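Local coordinates for foldase protein PrsA (Streptococcus pneumoniae, PDB 5TVL) that probably assists the folding of secreted proteins outside the cell after translocation, as a lipoprotein of the PrsA family with a parvulin-type peptidyl-prolyl isomerase domain, at residues 109-119 and 219-230. Sequence-based numbering, arbitrary orientation.
Sequences YKKAFDEYTPD and KSSNIDDYKEKL
Lys219 NZ is gripped by two backbone carbonyls, Phe113 O in the last turn of helix 106-115 at 2.8 Å and Tyr116 O just beyond its end at 2.7 Å, meeting both in the carbonyl plane. Its fully extended chain, CG anti to the backbone N (chi1 -172°), takes it there, while CB lies against Pro118 CD, the two side chains crossing at about a right angle. The adjoining loop receives the Phe113 ring. Ile223 CA sits over the centre of one face in a CH-pi contact, 4.0 Å from the centroid, while the carbonyl oxygens of Ser220 and Ser221 approach the ring edge near its plane. The two methyls of Leu230 divide: CD1 rests on Phe113 CB, while CD2 reaches Tyr116 CB and Ala112 CB. Tyr226 offers an edge to Phe113 CE1 and a face to Tyr116, whose CE2 comes within 3.7 Å of Tyr226 CD1, the two planes inclined at 47°. Tyr226 OH in turn accepts a nearly straight bond from Ser220 N (3.2 Å). Nearer the start of helix 106-115, Lys227, from the first turn of helix 227-239, bends at chi2 (93°) and lays its ammonium over one face of the Tyr109 ring, NZ 3.8 Å from the centroid, a cation-pi contact. Gln74 of a second subunit also packs on Tyr109. The contact joins the two connections of the parvulin-type domain, one entering strand 120-127, the other leaving strand 207-216. An ammonium group set at the C-terminal end of a helix is consistent with a favourable interaction with the helix dipole.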
ATOM      1  N   TYR A 109       0.372   1.430 -20.486  1.00 53.02           N
ATOM      2  CA  TYR A 109       0.758   2.825 -20.741  1.00 52.76           C
ATOM      3  C   TYR A 109      -0.440   3.714 -21.073  1.00 49.14           C
ATOM      4  O   TYR A 109      -0.493   4.864 -20.636  1.00 50.65           O
ATOM      5  CB  TYR A 109       1.777   2.920 -21.885  1.00 53.48           C
ATOM      6  CG  TYR A 109       3.233   2.873 -21.468  1.00 53.52           C
ATOM      7  CD1 TYR A 109       3.807   3.925 -20.750  1.00 53.13           C
ATOM      8  CD2 TYR A 109       4.053   1.800 -21.832  1.00 55.22           C
ATOM      9  CE1 TYR A 109       5.147   3.899 -20.386  1.00 54.88           C
ATOM     10  CE2 TYR A 109       5.393   1.765 -21.472  1.00 56.29           C
ATOM     11  CZ  TYR A 109       5.938   2.816 -20.751  1.00 57.54           C
ATOM     12  OH  TYR A 109       7.267   2.784 -20.397  1.00 60.92           O
ATOM     13  N   LYS A 110      -1.380   3.178 -21.850  1.00 47.82           N
ATOM     14  CA  LYS A 110      -2.573   3.916 -22.286  1.00 48.50           C
ATOM     15  C   LYS A 110      -3.499   4.224 -21.116  1.00 49.65           C
ATOM     16  O   LYS A 110      -3.978   5.351 -20.975  1.00 51.70           O
ATOM     17  CB  LYS A 110      -3.329   3.109 -23.345  1.00 48.31           C
ATOM     18  CG  LYS A 110      -4.489   3.831 -24.006  1.00 48.41           C
ATOM     19  CD  LYS A 110      -5.020   3.014 -25.170  1.00 51.32           C
ATOM     20  CE  LYS A 110      -6.263   3.643 -25.778  1.00 53.62           C
ATOM     21  NZ  LYS A 110      -6.940   2.716 -26.724  1.00 55.52           N
ATOM     22  N   LYS A 111      -3.747   3.204 -20.296  1.00 53.68           N
ATOM     23  CA  LYS A 111      -4.569   3.322 -19.088  1.00 56.30           C
ATOM     24  C   LYS A 111      -3.956   4.313 -18.103  1.00 54.08           C
ATOM     25  O   LYS A 111      -4.664   5.138 -17.529  1.00 54.29           O
ATOM     26  CB  LYS A 111      -4.734   1.943 -18.434  1.00 66.23           C
ATOM     27  CG  LYS A 111      -5.722   1.881 -17.277  1.00 73.81           C
ATOM     28  CD  LYS A 111      -6.203   0.453 -17.050  1.00 83.75           C
ATOM     29  CE  LYS A 111      -7.077   0.328 -15.810  1.00 91.57           C
ATOM     30  NZ  LYS A 111      -6.282   0.292 -14.551  1.00 88.78           N
ATOM     31  N   ALA A 112      -2.638   4.231 -17.923  1.00 54.45           N
ATOM     32  CA  ALA A 112      -1.895   5.182 -17.084  1.00 53.07           C
ATOM     33  C   ALA A 112      -1.947   6.605 -17.651  1.00 49.42           C
ATOM     34  O   ALA A 112      -2.184   7.559 -16.912  1.00 49.27           O
ATOM     35  CB  ALA A 112      -0.449   4.731 -16.919  1.00 52.14           C
ATOM     36  N   PHE A 113      -1.733   6.734 -18.958  1.00 64.85           N
ATOM     37  CA  PHE A 113      -1.821   8.028 -19.647  1.00 66.37           C
ATOM     38  C   PHE A 113      -3.204   8.670 -19.494  1.00 65.92           C
ATOM     39  O   PHE A 113      -3.304   9.883 -19.310  1.00 66.81           O
ATOM     40  CB  PHE A 113      -1.453   7.858 -21.132  1.00 69.14           C
ATOM     41  CG  PHE A 113      -1.521   9.131 -21.952  1.00 69.32           C
ATOM     42  CD1 PHE A 113      -1.016  10.341 -21.469  1.00 67.59           C
ATOM     43  CD2 PHE A 113      -2.056   9.104 -23.242  1.00 73.27           C
ATOM     44  CE1 PHE A 113      -1.075  11.495 -22.240  1.00 69.01           C
ATOM     45  CE2 PHE A 113      -2.112  10.255 -24.016  1.00 74.32           C
ATOM     46  CZ  PHE A 113      -1.621  11.453 -23.514  1.00 72.43           C
ATOM     47  N   ASP A 114      -4.253   7.848 -19.552  1.00 67.58           N
ATOM     48  CA  ASP A 114      -5.636   8.311 -19.372  1.00 66.52           C
ATOM     49  C   ASP A 114      -5.881   8.845 -17.955  1.00 63.09           C
ATOM     50  O   ASP A 114      -6.417   9.942 -17.785  1.00 61.70           O
ATOM     51  CB  ASP A 114      -6.619   7.171 -19.684  1.00 67.68           C
ATOM     52  CG  ASP A 114      -8.072   7.628 -19.705  1.00 66.41           C
ATOM     53  OD1 ASP A 114      -8.402   8.529 -20.504  1.00 68.02           O
ATOM     54  OD2 ASP A 114      -8.885   7.075 -18.933  1.00 64.16           O
ATOM     55  N   GLU A 115      -5.474   8.066 -16.953  1.00 61.97           N
ATOM     56  CA  GLU A 115      -5.718   8.390 -15.540  1.00 60.06           C
ATOM     57  C   GLU A 115      -4.786   9.471 -14.973  1.00 56.18           C
ATOM     58  O   GLU A 115      -5.120  10.113 -13.971  1.00 49.99           O
ATOM     59  CB  GLU A 115      -5.619   7.117 -14.684  1.00 62.90           C
ATOM     60  CG  GLU A 115      -6.685   6.073 -15.005  1.00 66.49           C
ATOM     61  CD  GLU A 115      -6.473   4.750 -14.285  1.00 69.33           C
ATOM     62  OE1 GLU A 115      -5.988   4.756 -13.131  1.00 65.52           O
ATOM     63  OE2 GLU A 115      -6.807   3.699 -14.876  1.00 68.13           O
ATOM     64  N   TYR A 116      -3.628   9.664 -15.608  1.00 57.74           N
ATOM     65  CA  TYR A 116      -2.631  10.640 -15.152  1.00 55.17           C
ATOM     66  C   TYR A 116      -3.071  12.080 -15.418  1.00 52.35           C
ATOM     67  O   TYR A 116      -3.611  12.382 -16.479  1.00 51.73           O
ATOM     68  CB  TYR A 116      -1.286  10.373 -15.832  1.00 58.45           C
ATOM     69  CG  TYR A 116      -0.187  11.370 -15.518  1.00 60.35           C
ATOM     70  CD1 TYR A 116       0.587  11.251 -14.364  1.00 58.52           C
ATOM     71  CD2 TYR A 116       0.090  12.424 -16.390  1.00 64.13           C
ATOM     72  CE1 TYR A 116       1.601  12.160 -14.084  1.00 59.60           C
ATOM     73  CE2 TYR A 116       1.097  13.335 -16.118  1.00 62.12           C
ATOM     74  CZ  TYR A 116       1.849  13.201 -14.967  1.00 60.51           C
ATOM     75  OH  TYR A 116       2.846  14.109 -14.707  1.00 60.88           O
ATOM     76  N   THR A 117      -2.810  12.951 -14.442  1.00 49.60           N
ATOM     77  CA  THR A 117      -3.063  14.390 -14.535  1.00 49.81           C
ATOM     78  C   THR A 117      -1.712  15.092 -14.349  1.00 51.19           C
ATOM     79  O   THR A 117      -0.997  14.791 -13.391  1.00 48.98           O
ATOM     80  CB  THR A 117      -4.043  14.858 -13.440  1.00 47.55           C
ATOM     81  OG1 THR A 117      -5.159  13.962 -13.378  1.00 47.00           O
ATOM     82  CG2 THR A 117      -4.551  16.265 -13.711  1.00 47.90           C
ATOM     83  N   PRO A 118      -1.355  16.028 -15.256  1.00 55.31           N
ATOM     84  CA  PRO A 118      -0.008  16.612 -15.236  1.00 55.86           C
ATOM     85  C   PRO A 118       0.236  17.583 -14.079  1.00 54.88           C
ATOM     86  O   PRO A 118      -0.676  17.859 -13.294  1.00 52.40           O
ATOM     87  CB  PRO A 118       0.065  17.340 -16.579  1.00 59.94           C
ATOM     88  CG  PRO A 118      -1.338  17.771 -16.823  1.00 60.84           C
ATOM     89  CD  PRO A 118      -2.194  16.651 -16.299  1.00 57.24           C
ATOM     90  N   ASP A 119       1.469  18.084 -13.986  1.00 57.36           N
ATOM     91  CA  ASP A 119       1.876  18.972 -12.890  1.00 59.08           C
ATOM     92  C   ASP A 119       0.961  20.187 -12.765  1.00 57.61           C
ATOM     93  O   ASP A 119       0.681  20.864 -13.751  1.00 63.23           O
ATOM     94  CB  ASP A 119       3.340  19.439 -13.049  1.00 63.18           C
ATOM     95  CG  ASP A 119       4.347  18.463 -12.443  1.00 66.05           C
ATOM     96  OD1 ASP A 119       4.152  18.026 -11.288  1.00 67.67           O
ATOM     97  OD2 ASP A 119       5.352  18.145 -13.113  1.00 71.43           O
ATOM     98  N   LYS A 219      -3.011  19.143 -20.374  1.00 66.97           N
ATOM     99  CA  LYS A 219      -2.660  17.749 -20.655  1.00 63.45           C
ATOM    100  C   LYS A 219      -2.441  17.510 -22.153  1.00 61.28           C
ATOM    101  O   LYS A 219      -3.369  17.636 -22.949  1.00 61.05           O
ATOM    102  CB  LYS A 219      -3.744  16.804 -20.131  1.00 66.26           C
ATOM    103  CG  LYS A 219      -3.359  15.335 -20.206  1.00 71.38           C
ATOM    104  CD  LYS A 219      -4.344  14.455 -19.461  1.00 74.34           C
ATOM    105  CE  LYS A 219      -3.938  12.997 -19.561  1.00 71.86           C
ATOM    106  NZ  LYS A 219      -4.883  12.107 -18.835  1.00 71.10           N
ATOM    107  N   SER A 220      -1.209  17.156 -22.516  1.00 59.27           N
ATOM    108  CA  SER A 220      -0.825  16.916 -23.912  1.00 58.45           C
ATOM    109  C   SER A 220      -1.549  15.729 -24.549  1.00 58.64           C
ATOM    110  O   SER A 220      -2.091  14.863 -23.858  1.00 57.62           O
ATOM    111  CB  SER A 220       0.693  16.692 -24.014  1.00 59.96           C
ATOM    112  OG  SER A 220       1.069  16.179 -25.283  1.00 61.73           O
ATOM    113  N   SER A 221      -1.537  15.715 -25.881  1.00 60.94           N
ATOM    114  CA  SER A 221      -2.076  14.614 -26.682  1.00 64.16           C
ATOM    115  C   SER A 221      -1.045  13.498 -26.900  1.00 59.47           C
ATOM    116  O   SER A 221      -1.421  12.338 -27.098  1.00 57.05           O
ATOM    117  CB  SER A 221      -2.552  15.144 -28.038  1.00 70.66           C
ATOM    118  OG  SER A 221      -3.162  14.121 -28.808  1.00 83.77           O
ATOM    119  N   ASN A 222       0.243  13.851 -26.877  1.00 57.38           N
ATOM    120  CA  ASN A 222       1.325  12.894 -27.104  1.00 60.92           C
ATOM    121  C   ASN A 222       1.753  12.240 -25.782  1.00 63.01           C
ATOM    122  O   ASN A 222       2.174  12.928 -24.843  1.00 59.25           O
ATOM    123  CB  ASN A 222       2.520  13.590 -27.770  1.00 62.27           C
ATOM    124  CG  ASN A 222       3.556  12.614 -28.311  1.00 64.21           C
ATOM    125  OD1 ASN A 222       3.344  11.401 -28.338  1.00 65.06           O
ATOM    126  ND2 ASN A 222       4.689  13.147 -28.752  1.00 68.68           N
ATOM    127  N   ILE A 223       1.631  10.911 -25.724  1.00 61.97           N
ATOM    128  CA  ILE A 223       2.020  10.127 -24.544  1.00 55.17           C
ATOM    129  C   ILE A 223       3.507  10.282 -24.190  1.00 55.38           C
ATOM    130  O   ILE A 223       3.857  10.315 -23.010  1.00 54.10           O
ATOM    131  CB  ILE A 223       1.658   8.622 -24.704  1.00 56.31           C
ATOM    132  CG1 ILE A 223       1.794   7.885 -23.361  1.00 56.59           C
ATOM    133  CG2 ILE A 223       2.513   7.942 -25.773  1.00 58.79           C
ATOM    134  CD1 ILE A 223       1.135   6.524 -23.334  1.00 57.46           C
ATOM    135  N   ASP A 224       4.364  10.404 -25.210  1.00 55.15           N
ATOM    136  CA  ASP A 224       5.821  10.518 -25.020  1.00 57.81           C
ATOM    137  C   ASP A 224       6.273  11.713 -24.163  1.00 59.50           C
ATOM    138  O   ASP A 224       7.373  11.683 -23.608  1.00 66.92           O
ATOM    139  CB  ASP A 224       6.558  10.529 -26.374  1.00 60.54           C
ATOM    140  CG  ASP A 224       6.524   9.171 -27.091  1.00 63.48           C
ATOM    141  OD1 ASP A 224       6.576   8.112 -26.423  1.00 64.50           O
ATOM    142  OD2 ASP A 224       6.462   9.163 -28.340  1.00 63.81           O
ATOM    143  N   ASP A 225       5.434  12.745 -24.049  1.00 61.39           N
ATOM    144  CA  ASP A 225       5.688  13.871 -23.136  1.00 62.73           C
ATOM    145  C   ASP A 225       5.668  13.471 -21.650  1.00 61.48           C
ATOM    146  O   ASP A 225       6.295  14.143 -20.828  1.00 62.65           O
ATOM    147  CB  ASP A 225       4.667  15.000 -23.362  1.00 67.69           C
ATOM    148  CG  ASP A 225       4.744  15.611 -24.762  1.00 72.99           C
ATOM    149  OD1 ASP A 225       5.858  15.765 -25.306  1.00 78.89           O
ATOM    150  OD2 ASP A 225       3.676  15.950 -25.312  1.00 70.01           O
ATOM    151  N   TYR A 226       4.939  12.402 -21.312  1.00 57.45           N
ATOM    152  CA  TYR A 226       4.855  11.895 -19.931  1.00 57.02           C
ATOM    153  C   TYR A 226       5.344  10.442 -19.747  1.00 55.43           C
ATOM    154  O   TYR A 226       5.256   9.913 -18.641  1.00 53.29           O
ATOM    155  CB  TYR A 226       3.410  12.013 -19.424  1.00 54.94           C
ATOM    156  CG  TYR A 226       2.788  13.378 -19.646  1.00 54.76           C
ATOM    157  CD1 TYR A 226       3.246  14.499 -18.948  1.00 55.15           C
ATOM    158  CD2 TYR A 226       1.742  13.553 -20.556  1.00 53.42           C
ATOM    159  CE1 TYR A 226       2.682  15.753 -19.150  1.00 53.66           C
ATOM    160  CE2 TYR A 226       1.173  14.803 -20.764  1.00 52.77           C
ATOM    161  CZ  TYR A 226       1.643  15.901 -20.060  1.00 53.28           C
ATOM    162  OH  TYR A 226       1.079  17.144 -20.264  1.00 52.40           O
ATOM    163  N   LYS A 227       5.882   9.828 -20.807  1.00 58.33           N
ATOM    164  CA  LYS A 227       6.278   8.400 -20.827  1.00 63.08           C
ATOM    165  C   LYS A 227       7.071   7.955 -19.593  1.00 67.69           C
ATOM    166  O   LYS A 227       6.794   6.896 -19.028  1.00 66.06           O
ATOM    167  CB  LYS A 227       7.099   8.109 -22.098  1.00 68.81           C
ATOM    168  CG  LYS A 227       7.508   6.656 -22.346  1.00 73.17           C
ATOM    169  CD  LYS A 227       6.526   5.896 -23.230  1.00 73.76           C
ATOM    170  CE  LYS A 227       7.132   4.580 -23.704  1.00 75.26           C
ATOM    171  NZ  LYS A 227       6.177   3.738 -24.476  1.00 71.04           N
ATOM    172  N   GLU A 228       8.044   8.770 -19.183  1.00 71.50           N
ATOM    173  CA  GLU A 228       8.926   8.434 -18.058  1.00 75.78           C
ATOM    174  C   GLU A 228       8.213   8.444 -16.705  1.00 67.07           C
ATOM    175  O   GLU A 228       8.426   7.542 -15.888  1.00 65.43           O
ATOM    176  CB  GLU A 228      10.141   9.372 -18.022  1.00 83.53           C
ATOM    177  CG  GLU A 228      11.082   9.210 -19.210  1.00 90.26           C
ATOM    178  CD  GLU A 228      11.761   7.851 -19.243  1.00 94.02           C
ATOM    179  OE1 GLU A 228      12.456   7.504 -18.264  1.00 92.25           O
ATOM    180  OE2 GLU A 228      11.597   7.127 -20.248  1.00 93.92           O
ATOM    181  N   LYS A 229       7.381   9.458 -16.468  1.00 50.51           N
ATOM    182  CA  LYS A 229       6.577   9.525 -15.241  1.00 50.58           C
ATOM    183  C   LYS A 229       5.538   8.399 -15.177  1.00 49.55           C
ATOM    184  O   LYS A 229       5.263   7.872 -14.097  1.00 51.74           O
ATOM    185  CB  LYS A 229       5.895  10.887 -15.097  1.00 53.25           C
ATOM    186  CG  LYS A 229       6.854  12.026 -14.780  1.00 59.37           C
ATOM    187  CD  LYS A 229       6.096  13.313 -14.481  1.00 69.02           C
ATOM    188  CE  LYS A 229       6.980  14.382 -13.851  1.00 74.19           C
ATOM    189  NZ  LYS A 229       7.919  15.003 -14.824  1.00 72.49           N
ATOM    190  N   LEU A 230       4.977   8.033 -16.331  1.00 46.37           N
ATOM    191  CA  LEU A 230       4.046   6.900 -16.418  1.00 46.48           C
ATOM    192  C   LEU A 230       4.755   5.555 -16.259  1.00 44.25           C
ATOM    193  O   LEU A 230       4.189   4.617 -15.702  1.00 42.86           O
ATOM    194  CB  LEU A 230       3.279   6.926 -17.743  1.00 48.17           C
ATOM    195  CG  LEU A 230       2.389   8.149 -17.974  1.00 51.94           C
ATOM    196  CD1 LEU A 230       1.842   8.137 -19.396  1.00 57.28           C
ATOM    197  CD2 LEU A 230       1.261   8.216 -16.956  1.00 51.89           C
TER